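Local coordinates for protein putative sesquiterpene cyclase (Kitasatospora setae, PDB 4MC3) that catalyses the magnesium-dependent 1,11-cyclisation of (2E,6E)-farnesyl diphosphate with water to (2Z,6E)-hedycaryol, releasing diphosphate, at residues 184-187 / 188-191; 204-207 / 208-212; 264-267 / 268-271; 293-296 / 297-301. One frame throughout, in Å; residues are numbered along the deposited sequence.

Contact 1 (184-187 / 188-191); sequences LWDL and DELR
Asp186 and Glu189 bring two carboxylates close together on one side of the chain, with Asp186 OD1 4.5 Å from Glu189 OE2. A water sits between them and donates to both, lying 2.6 Å from Asp186 OD1 and 2.7 Å from Glu189 OE2, which probably softens the repulsion of like charges. Each acid also has a partner elsewhere: Asp186 OD2 is hydrogen-bonded to His145 ND1, and Glu189 OE2 forms a salt bridge with Arg201. On a different side of the turn two leucines run alongside each other, with Leu187 CD2 4.4 Å from Leu190 CD2, while Leu190 CD1 rests 3.7 Å from Leu187 O. Both pairs are three residues apart, and the backbone bonds match that step: Glu189 N bonds to Asp186 O and Leu190 N to Leu187 O, as helix 181-188 of the class I terpene synthase fold winds into a 3-10 turn. Asp188 has CG anti to the backbone N (chi1 -167°), and Arg191 grips its carboxylate side-on. Arg191 NE reaches Asp188 OD1 at 2.8 Å from above the carboxylate plane (36° out of it), whereas Arg191 NH2 meets the syn lone pair of Asp188 OD2 at 2.9 Å. With an alanine in place of Asp188, the NE side of the guanidinium would probably lose its paired acceptor, and Asp294, in a salt bridge with Arg191 NH1, would have to hold the group without it. Trp60 packs on the Asp188 side chain.

Contact 2 (204-207 / 208-212); sequences GPMN and KLRRA
Asn207 and Arg210 run alongside each other on one side of the helix, placing Asn207 OD1 3.0 Å from Arg210 NH1. The oxygen lies at the edge of the guanidinium, in its plane, although the amide and guanidinium planes themselves are turned 59° apart. Met206 O stands over one face of the same group, 4.0 Å above the plane and displaced toward the rim, and Met206 CG approaches Arg210 NH2 to 3.7 Å. The Arg210 chain is extended as far as CD and then bent at chi3 (-61°), which folds its head back over the preceding turn and accounts for these contacts. Met206 also meets Leu209, its SD 4.0 Å from Leu209 CD2, the two chains leaving the helix in the same direction. Underneath, regular i to i+4 bonds fix the spacing: Arg210 N reaches Met206 O at 2.9 Å and Arg211 N reaches Asn207 O at 3.0 Å. Farther out, Arg210 NH2 is held by Arg201 O and more weakly by Tyr295 OH, so the guanidinium is gripped from beyond its own helix. The extended Lys208 and Arg211 carry their charges outward to salt bridges with Glu274 and Asp173. The two segments form the opening turns of helix 204-225, the helix that farther along carries Asn221 and Ser225 of the NSE motif, presumed to bind magnesium in this class I terpene synthase.

Contact 3 (264-267 / 268-271); sequences QLHT and VLQA
His266 and Leu269 share nearly the same first torsion (chi1 -72° and -73°), each setting CG beside its own backbone N, and so the imidazole and the leucine branch leave the helix in one direction and lie alongside each other. Leu269 CD1 comes within 4.1 Å of His266 ND1, approaching the ring obliquely. The same methyl, Leu269 CD1, also lies 4.2 Å from Leu265 CG, one turn back; Leu269 therefore touches two residues with a single branch. Leu269 CG in addition rests 3.5 Å from Leu265 O. Val268 turns its CG2 back onto the previous turn, 3.4 Å from Gln264 O. Thr267 (chi1 -58°) brings OG1 round to a hydrogen bond with Ala263 O, satisfying the hydroxyl within its own helix and leaving CG2 as the methyl that faces Ala212. Along the backbone each carbonyl of 264-267 accepts from the amide four residues on. Val268 N lies 2.8 Å from Gln264 O. The longest of the four bonds, Leu269 N to Leu265 O, measures 3.0 Å. The extended Gln270 ends at Glu274 through NE2. This regular i to i+4 hydrogen bonding carries helix 250-282 past two neighbours: Gln264, Thr267 and Val268 face helix 204-225, while Leu265 and Leu269 meet Phe13, a side-by-side helix packing that belongs to the all-helical class I terpene synthase fold.

Contact 4 (293-296 / 297-301); sequences VDYA and ANVAA
Val293 O accepts from Ala297 N at 2.9 Å, opening a run of i to i+4 bonds that continues through Ala300 N to Ala296 O, 3.0 Å and nearly straight at 170°. Tyr295 O has two donors. Val299 N approaches it in the carbonyl plane at 3.1 Å with an angle of 160°, and Asn298 N adds a weak second bond while keeping its main one to Asp294 O (3.0 Å). The side chains sort by flank. Tyr295 and Val299, one turn apart, meet where Tyr295 CE2 lies 4.2 Å from Val299 CG2, the methyl coming at the ring obliquely. With CG1 anti to the backbone N (chi1 170°), Val299 directs CG2 back against the backbone, 3.5 Å from Tyr295 O. This is part of helix 286-309, one of the core helices of the class I terpene synthase fold, and Trp185 of helix 181-188 packs on both Tyr295 and Val299. Another flank is lined by small residues: Ala296 packs on Leu275, and Ala297 and Ala300 on Arg272, bringing helix 250-282 close. Asp294, by contrast, turns its carboxylate to two arginines, with OD2 in salt bridges to Arg191 and Arg62.

Contacts 1, 2 and 4 touch pairwise, whereas contact 3 joins the group through contact 2. A salt bridge ties contact 1 to contact 4, Arg191 NH1 lying 2.8 Å from Asp294 OD2. Leu209 of contact 2 touches both neighbours: its CD1 lies 3.6 Å from Val268 CG1 of contact 3, and its CD2 lies 3.6 Å from Ala296 CB of contact 4. Contacts 3 and 4 come no nearer than about 5 Å between atoms, although their helices are consecutive. Contact 1 is nearest the pocket, with the Leu184 side chain about 4 Å from bound nerolidol and about 7 Å from that of Phe149, important for stabilising the cation at C-11.

Contact 1 (184-187 / 188-191)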
loop_
_atom_site.group_PDB
_atom_site.type_symbol
_atom_site.label_atom_id
_atom_site.label_comp_id
_atom_site.label_asym_id
_atom_site.label_seq_id
_atom_site.Cartn_x
_atom_site.Cartn_y
_atom_site.Cartn_z
ATOM N N LEU A 184 -2.148 1.991 3.370
ATOM C CA LEU A 184 -2.220 0.805 4.199
ATOM C C LEU A 184 -1.561 0.996 5.524
ATOM O O LEU A 184 -2.054 0.654 6.611
ATOM C CB LEU A 184 -1.668 -0.447 3.458
ATOM C CG LEU A 184 -2.531 -0.869 2.295
ATOM C CD1 LEU A 184 -1.758 -1.803 1.358
ATOM C CD2 LEU A 184 -3.756 -1.651 2.783
ATOM N N TRP A 185 -0.342 1.520 5.500
ATOM C CA TRP A 185 0.449 1.792 6.712
ATOM C C TRP A 185 -0.210 2.888 7.554
ATOM O O TRP A 185 -0.182 2.774 8.782
ATOM C CB TRP A 185 1.878 2.147 6.436
ATOM C CG TRP A 185 2.677 0.913 5.934
ATOM C CD1 TRP A 185 2.503 -0.380 6.287
ATOM C CD2 TRP A 185 3.741 0.920 4.950
ATOM N NE1 TRP A 185 3.421 -1.184 5.626
ATOM C CE2 TRP A 185 4.159 -0.406 4.766
ATOM C CE3 TRP A 185 4.333 1.922 4.196
ATOM C CZ2 TRP A 185 5.200 -0.757 3.859
ATOM C CZ3 TRP A 185 5.395 1.589 3.321
ATOM C CH2 TRP A 185 5.788 0.263 3.163
ATOM N N ASP A 186 -0.838 3.898 6.934
ATOM C CA ASP A 186 -1.624 4.821 7.730
ATOM C C ASP A 186 -2.616 4.084 8.647
ATOM O O ASP A 186 -2.848 4.465 9.804
ATOM C CB ASP A 186 -2.402 5.810 6.848
ATOM C CG ASP A 186 -1.517 6.803 6.102
ATOM O OD1 ASP A 186 -0.413 7.131 6.546
ATOM O OD2 ASP A 186 -1.999 7.236 5.012
ATOM N N LEU A 187 -3.289 3.048 8.139
ATOM C CA LEU A 187 -4.233 2.294 8.925
ATOM C C LEU A 187 -3.601 1.543 10.083
ATOM O O LEU A 187 -4.307 1.244 11.081
ATOM C CB LEU A 187 -5.069 1.359 8.032
ATOM C CG LEU A 187 -6.073 1.991 7.043
ATOM C CD1 LEU A 187 -6.560 1.069 5.969
ATOM C CD2 LEU A 187 -7.278 2.584 7.830
ATOM N N ASP A 188 -2.308 1.237 10.005
ATOM C CA ASP A 188 -1.618 0.594 11.110
ATOM C C ASP A 188 -1.625 1.478 12.374
ATOM O O ASP A 188 -1.538 0.966 13.493
ATOM C CB ASP A 188 -0.188 0.249 10.744
ATOM C CG ASP A 188 0.491 -0.716 11.743
ATOM O OD1 ASP A 188 -0.165 -1.691 12.149
ATOM O OD2 ASP A 188 1.667 -0.440 12.133
ATOM N N GLU A 189 -1.794 2.796 12.221
ATOM C CA GLU A 189 -1.793 3.673 13.382
ATOM C C GLU A 189 -3.003 3.368 14.296
ATOM O O GLU A 189 -2.943 3.658 15.483
ATOM C CB GLU A 189 -1.775 5.122 12.989
ATOM C CG GLU A 189 -0.551 5.545 12.242
ATOM C CD GLU A 189 -0.406 7.063 12.122
ATOM O OE1 GLU A 189 -0.609 7.772 13.150
ATOM O OE2 GLU A 189 -0.089 7.554 11.003
ATOM N N LEU A 190 -4.070 2.790 13.759
ATOM C CA LEU A 190 -5.251 2.497 14.536
ATOM C C LEU A 190 -4.948 1.481 15.652
ATOM O O LEU A 190 -5.658 1.468 16.668
ATOM C CB LEU A 190 -6.362 1.998 13.657
ATOM C CG LEU A 190 -7.220 3.065 12.975
ATOM C CD1 LEU A 190 -6.518 4.010 12.078
ATOM C CD2 LEU A 190 -8.324 2.466 12.148
ATOM N N ARG A 191 -3.914 0.648 15.486
ATOM C CA ARG A 191 -3.604 -0.363 16.504
ATOM C C ARG A 191 -2.526 0.054 17.489
ATOM O O ARG A 191 -2.265 -0.663 18.474
ATOM C CB ARG A 191 -3.264 -1.711 15.888
ATOM C CG ARG A 191 -2.032 -1.800 15.037
ATOM C CD ARG A 191 -0.773 -2.178 15.774
ATOM N NE ARG A 191 0.377 -2.011 14.910
ATOM C CZ ARG A 191 1.635 -2.147 15.280
ATOM N NH1 ARG A 191 1.923 -2.504 16.540
ATOM N NH2 ARG A 191 2.603 -1.879 14.436
HETATM O O HOH W 1 1.100 6.949 8.698
#

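Contact 2 (204-207 / 208-212)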
loop_
_atom_site.group_PDB
_atom_site.type_symbol
_atom_site.label_atom_id
_atom_site.label_comp_id
_atom_site.label_asym_id
_atom_site.label_seq_id
_atom_site.Cartn_x
_atom_site.Cartn_y
_atom_site.Cartn_z
ATOM N N GLY A 204 11.729 13.463 8.089
ATOM C CA GLY A 204 12.580 13.006 7.005
ATOM C C GLY A 204 12.824 11.516 7.013
ATOM O O GLY A 204 12.618 10.850 5.981
ATOM N N PRO A 205 13.252 10.969 8.171
ATOM C CA PRO A 205 13.528 9.548 8.152
ATOM C C PRO A 205 12.256 8.720 7.895
ATOM O O PRO A 205 12.343 7.666 7.258
ATOM C CB PRO A 205 14.107 9.278 9.559
ATOM C CG PRO A 205 14.750 10.579 9.957
ATOM C CD PRO A 205 13.916 11.647 9.317
ATOM N N MET A 206 11.098 9.153 8.399
ATOM C CA MET A 206 9.868 8.369 8.192
ATOM C C MET A 206 9.460 8.425 6.721
ATOM O O MET A 206 8.996 7.420 6.149
ATOM C CB MET A 206 8.738 8.842 9.071
ATOM C CG MET A 206 7.582 7.849 9.198
ATOM S SD MET A 206 8.105 6.372 10.105
ATOM C CE MET A 206 7.601 6.710 11.776
ATOM N N ASN A 207 9.595 9.576 6.095
ATOM C CA ASN A 207 9.279 9.681 4.669
ATOM C C ASN A 207 10.184 8.782 3.838
ATOM O O ASN A 207 9.734 8.148 2.879
ATOM C CB ASN A 207 9.373 11.145 4.177
ATOM C CG ASN A 207 8.309 12.057 4.758
ATOM O OD1 ASN A 207 7.249 11.653 5.216
ATOM N ND2 ASN A 207 8.592 13.346 4.685
ATOM N N LYS A 208 11.461 8.720 4.200
ATOM C CA LYS A 208 12.453 7.928 3.507
ATOM C C LYS A 208 12.126 6.470 3.665
ATOM O O LYS A 208 12.256 5.656 2.710
ATOM C CB LYS A 208 13.832 8.259 4.069
ATOM C CG LYS A 208 15.029 7.493 3.486
ATOM C CD LYS A 208 16.305 8.052 4.121
ATOM C CE LYS A 208 17.528 7.230 3.766
ATOM N NZ LYS A 208 18.804 7.855 4.235
ATOM N N LEU A 209 11.762 6.092 4.889
ATOM C CA LEU A 209 11.366 4.698 5.175
ATOM C C LEU A 209 10.124 4.288 4.383
ATOM O O LEU A 209 10.088 3.167 3.824
ATOM C CB LEU A 209 11.074 4.568 6.698
ATOM C CG LEU A 209 10.579 3.198 7.191
ATOM C CD1 LEU A 209 11.564 2.095 6.910
ATOM C CD2 LEU A 209 10.268 3.287 8.681
ATOM N N ARG A 210 9.123 5.149 4.402
ATOM C CA ARG A 210 7.842 4.875 3.733
ATOM C C ARG A 210 8.102 4.679 2.216
ATOM O O ARG A 210 7.617 3.727 1.621
ATOM C CB ARG A 210 6.867 6.039 3.965
ATOM C CG ARG A 210 5.508 5.968 3.284
ATOM C CD ARG A 210 4.603 7.171 3.530
ATOM N NE ARG A 210 4.339 7.276 4.953
ATOM C CZ ARG A 210 4.799 8.231 5.796
ATOM N NH1 ARG A 210 5.471 9.270 5.386
ATOM N NH2 ARG A 210 4.520 8.117 7.092
ATOM N N ARG A 211 8.850 5.572 1.596
ATOM C CA ARG A 211 9.133 5.462 0.172
ATOM C C ARG A 211 9.925 4.226 -0.157
ATOM O O ARG A 211 9.562 3.455 -1.080
ATOM C CB ARG A 211 9.850 6.722 -0.353
ATOM C CG ARG A 211 10.319 6.531 -1.806
ATOM C CD ARG A 211 10.979 7.796 -2.338
ATOM N NE ARG A 211 11.628 7.489 -3.605
ATOM C CZ ARG A 211 11.217 7.833 -4.822
ATOM N NH1 ARG A 211 10.132 8.545 -5.023
ATOM N NH2 ARG A 211 11.970 7.465 -5.852
ATOM N N ALA A 212 11.005 3.965 0.576
ATOM C CA ALA A 212 11.829 2.817 0.280
ATOM C C ALA A 212 11.132 1.519 0.525
ATOM O O ALA A 212 11.283 0.547 -0.254
ATOM C CB ALA A 212 13.131 2.883 1.061
#

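Contact 3 (264-267 / 268-271)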
loop_
_atom_site.group_PDB
_atom_site.type_symbol
_atom_site.label_atom_id
_atom_site.label_comp_id
_atom_site.label_asym_id
_atom_site.label_seq_id
_atom_site.Cartn_x
_atom_site.Cartn_y
_atom_site.Cartn_z
ATOM N N GLN A 264 16.730 -0.372 -2.132
ATOM C CA GLN A 264 15.617 -0.006 -1.267
ATOM C C GLN A 264 15.740 -0.612 0.128
ATOM O O GLN A 264 15.431 0.077 1.117
ATOM C CB GLN A 264 14.228 -0.327 -1.868
ATOM C CG GLN A 264 13.941 0.231 -3.250
ATOM C CD GLN A 264 14.297 1.685 -3.324
ATOM O OE1 GLN A 264 13.838 2.515 -2.534
ATOM N NE2 GLN A 264 15.170 2.011 -4.262
ATOM N N LEU A 265 16.131 -1.884 0.179
ATOM C CA LEU A 265 16.374 -2.554 1.448
ATOM C C LEU A 265 17.371 -1.805 2.312
ATOM O O LEU A 265 17.117 -1.580 3.508
ATOM C CB LEU A 265 16.809 -4.002 1.280
ATOM C CG LEU A 265 17.202 -4.677 2.592
ATOM C CD1 LEU A 265 16.058 -4.739 3.599
ATOM C CD2 LEU A 265 17.746 -6.060 2.227
ATOM N N HIS A 266 18.509 -1.452 1.729
ATOM C CA HIS A 266 19.523 -0.751 2.493
ATOM C C HIS A 266 19.083 0.647 2.906
ATOM O O HIS A 266 19.407 1.096 4.000
ATOM C CB HIS A 266 20.852 -0.793 1.762
ATOM C CG HIS A 266 21.471 -2.164 1.799
ATOM N ND1 HIS A 266 22.131 -2.643 2.910
ATOM C CD2 HIS A 266 21.445 -3.184 0.909
ATOM C CE1 HIS A 266 22.529 -3.882 2.682
ATOM N NE2 HIS A 266 22.123 -4.236 1.476
ATOM N N THR A 267 18.229 1.283 2.089
ATOM C CA THR A 267 17.611 2.543 2.446
ATOM C C THR A 267 16.622 2.384 3.633
ATOM O O THR A 267 16.554 3.265 4.512
ATOM C CB THR A 267 16.924 3.173 1.216
ATOM O OG1 THR A 267 17.898 3.361 0.166
ATOM C CG2 THR A 267 16.338 4.493 1.530
ATOM N N VAL A 268 15.864 1.283 3.651
ATOM C CA VAL A 268 15.000 0.976 4.796
ATOM C C VAL A 268 15.827 0.833 6.082
ATOM O O VAL A 268 15.473 1.414 7.111
ATOM C CB VAL A 268 14.113 -0.270 4.568
ATOM C CG1 VAL A 268 13.523 -0.797 5.873
ATOM C CG2 VAL A 268 13.014 0.117 3.560
ATOM N N LEU A 269 16.926 0.081 5.986
ATOM C CA LEU A 269 17.801 -0.197 7.150
ATOM C C LEU A 269 18.373 1.108 7.687
ATOM O O LEU A 269 18.314 1.401 8.903
ATOM C CB LEU A 269 18.890 -1.198 6.780
ATOM C CG LEU A 269 18.435 -2.647 6.597
ATOM C CD1 LEU A 269 19.502 -3.489 5.901
ATOM C CD2 LEU A 269 18.025 -3.262 7.934
ATOM N N GLN A 270 18.868 1.927 6.775
ATOM C CA GLN A 270 19.405 3.247 7.131
ATOM C C GLN A 270 18.352 4.156 7.738
ATOM O O GLN A 270 18.599 4.796 8.747
ATOM C CB GLN A 270 20.025 3.932 5.908
ATOM C CG GLN A 270 20.835 5.189 6.249
ATOM C CD GLN A 270 21.359 5.956 5.027
ATOM O OE1 GLN A 270 21.391 5.445 3.907
ATOM N NE2 GLN A 270 21.773 7.200 5.251
ATOM N N ALA A 271 17.164 4.229 7.116
ATOM C CA ALA A 271 16.126 5.129 7.586
ATOM C C ALA A 271 15.655 4.784 9.007
ATOM O O ALA A 271 15.222 5.666 9.770
ATOM C CB ALA A 271 14.931 5.124 6.656
#

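Contact 4 (293-296 / 297-301)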
loop_
_atom_site.group_PDB
_atom_site.type_symbol
_atom_site.label_atom_id
_atom_site.label_comp_id
_atom_site.label_asym_id
_atom_site.label_seq_id
_atom_site.Cartn_x
_atom_site.Cartn_y
_atom_site.Cartn_z
ATOM N N VAL A 293 8.384 3.609 16.916
ATOM C CA VAL A 293 9.262 2.451 16.668
ATOM C C VAL A 293 8.484 1.205 16.195
ATOM O O VAL A 293 8.950 0.462 15.299
ATOM C CB VAL A 293 10.082 2.139 17.936
ATOM C CG1 VAL A 293 10.833 0.812 17.803
ATOM C CG2 VAL A 293 11.027 3.285 18.179
ATOM N N ASP A 294 7.314 0.983 16.773
ATOM C CA ASP A 294 6.465 -0.152 16.424
ATOM C C ASP A 294 5.958 0.042 14.970
ATOM O O ASP A 294 5.898 -0.928 14.193
ATOM C CB ASP A 294 5.306 -0.267 17.423
ATOM C CG ASP A 294 4.716 -1.672 17.560
ATOM O OD1 ASP A 294 4.218 -1.995 18.667
ATOM O OD2 ASP A 294 4.681 -2.462 16.611
ATOM N N TYR A 295 5.515 1.253 14.640
ATOM C CA TYR A 295 5.081 1.533 13.259
ATOM C C TYR A 295 6.190 1.224 12.268
ATOM O O TYR A 295 5.965 0.565 11.264
ATOM C CB TYR A 295 4.686 2.988 13.161
ATOM C CG TYR A 295 4.271 3.541 11.836
ATOM C CD1 TYR A 295 2.949 3.551 11.470
ATOM C CD2 TYR A 295 5.176 4.105 10.977
ATOM C CE1 TYR A 295 2.543 4.161 10.294
ATOM C CE2 TYR A 295 4.806 4.657 9.763
ATOM C CZ TYR A 295 3.470 4.675 9.430
ATOM O OH TYR A 295 3.127 5.326 8.272
ATOM N N ALA A 296 7.409 1.677 12.533
ATOM C CA ALA A 296 8.531 1.429 11.626
ATOM C C ALA A 296 8.926 -0.055 11.544
ATOM O O ALA A 296 9.272 -0.577 10.470
ATOM C CB ALA A 296 9.733 2.239 12.069
ATOM N N ALA A 297 8.827 -0.782 12.648
ATOM C CA ALA A 297 9.016 -2.238 12.596
ATOM C C ALA A 297 7.996 -2.944 11.756
ATOM O O ALA A 297 8.290 -3.970 11.107
ATOM C CB ALA A 297 9.044 -2.857 14.009
ATOM N N ASN A 298 6.775 -2.412 11.724
ATOM C CA ASN A 298 5.728 -2.996 10.881
ATOM C C ASN A 298 6.004 -2.744 9.391
ATOM O O ASN A 298 5.758 -3.603 8.536
ATOM C CB ASN A 298 4.340 -2.420 11.262
ATOM C CG ASN A 298 3.243 -3.148 10.586
ATOM O OD1 ASN A 298 2.579 -2.622 9.640
ATOM N ND2 ASN A 298 3.064 -4.355 10.990
ATOM N N VAL A 299 6.466 -1.546 9.081
ATOM C CA VAL A 299 6.865 -1.218 7.712
ATOM C C VAL A 299 7.934 -2.238 7.277
ATOM O O VAL A 299 7.791 -2.918 6.241
ATOM C CB VAL A 299 7.372 0.223 7.543
ATOM C CG1 VAL A 299 8.001 0.420 6.170
ATOM C CG2 VAL A 299 6.277 1.228 7.832
ATOM N N ALA A 300 8.955 -2.434 8.121
ATOM C CA ALA A 300 9.984 -3.421 7.809
ATOM C C ALA A 300 9.456 -4.876 7.650
ATOM O O ALA A 300 9.818 -5.558 6.701
ATOM C CB ALA A 300 11.071 -3.365 8.846
ATOM N N ALA A 301 8.594 -5.312 8.571
ATOM C CA ALA A 301 7.955 -6.622 8.491
ATOM C C ALA A 301 7.319 -6.807 7.166
ATOM O O ALA A 301 7.350 -7.885 6.632
ATOM C CB ALA A 301 6.905 -6.787 9.600
#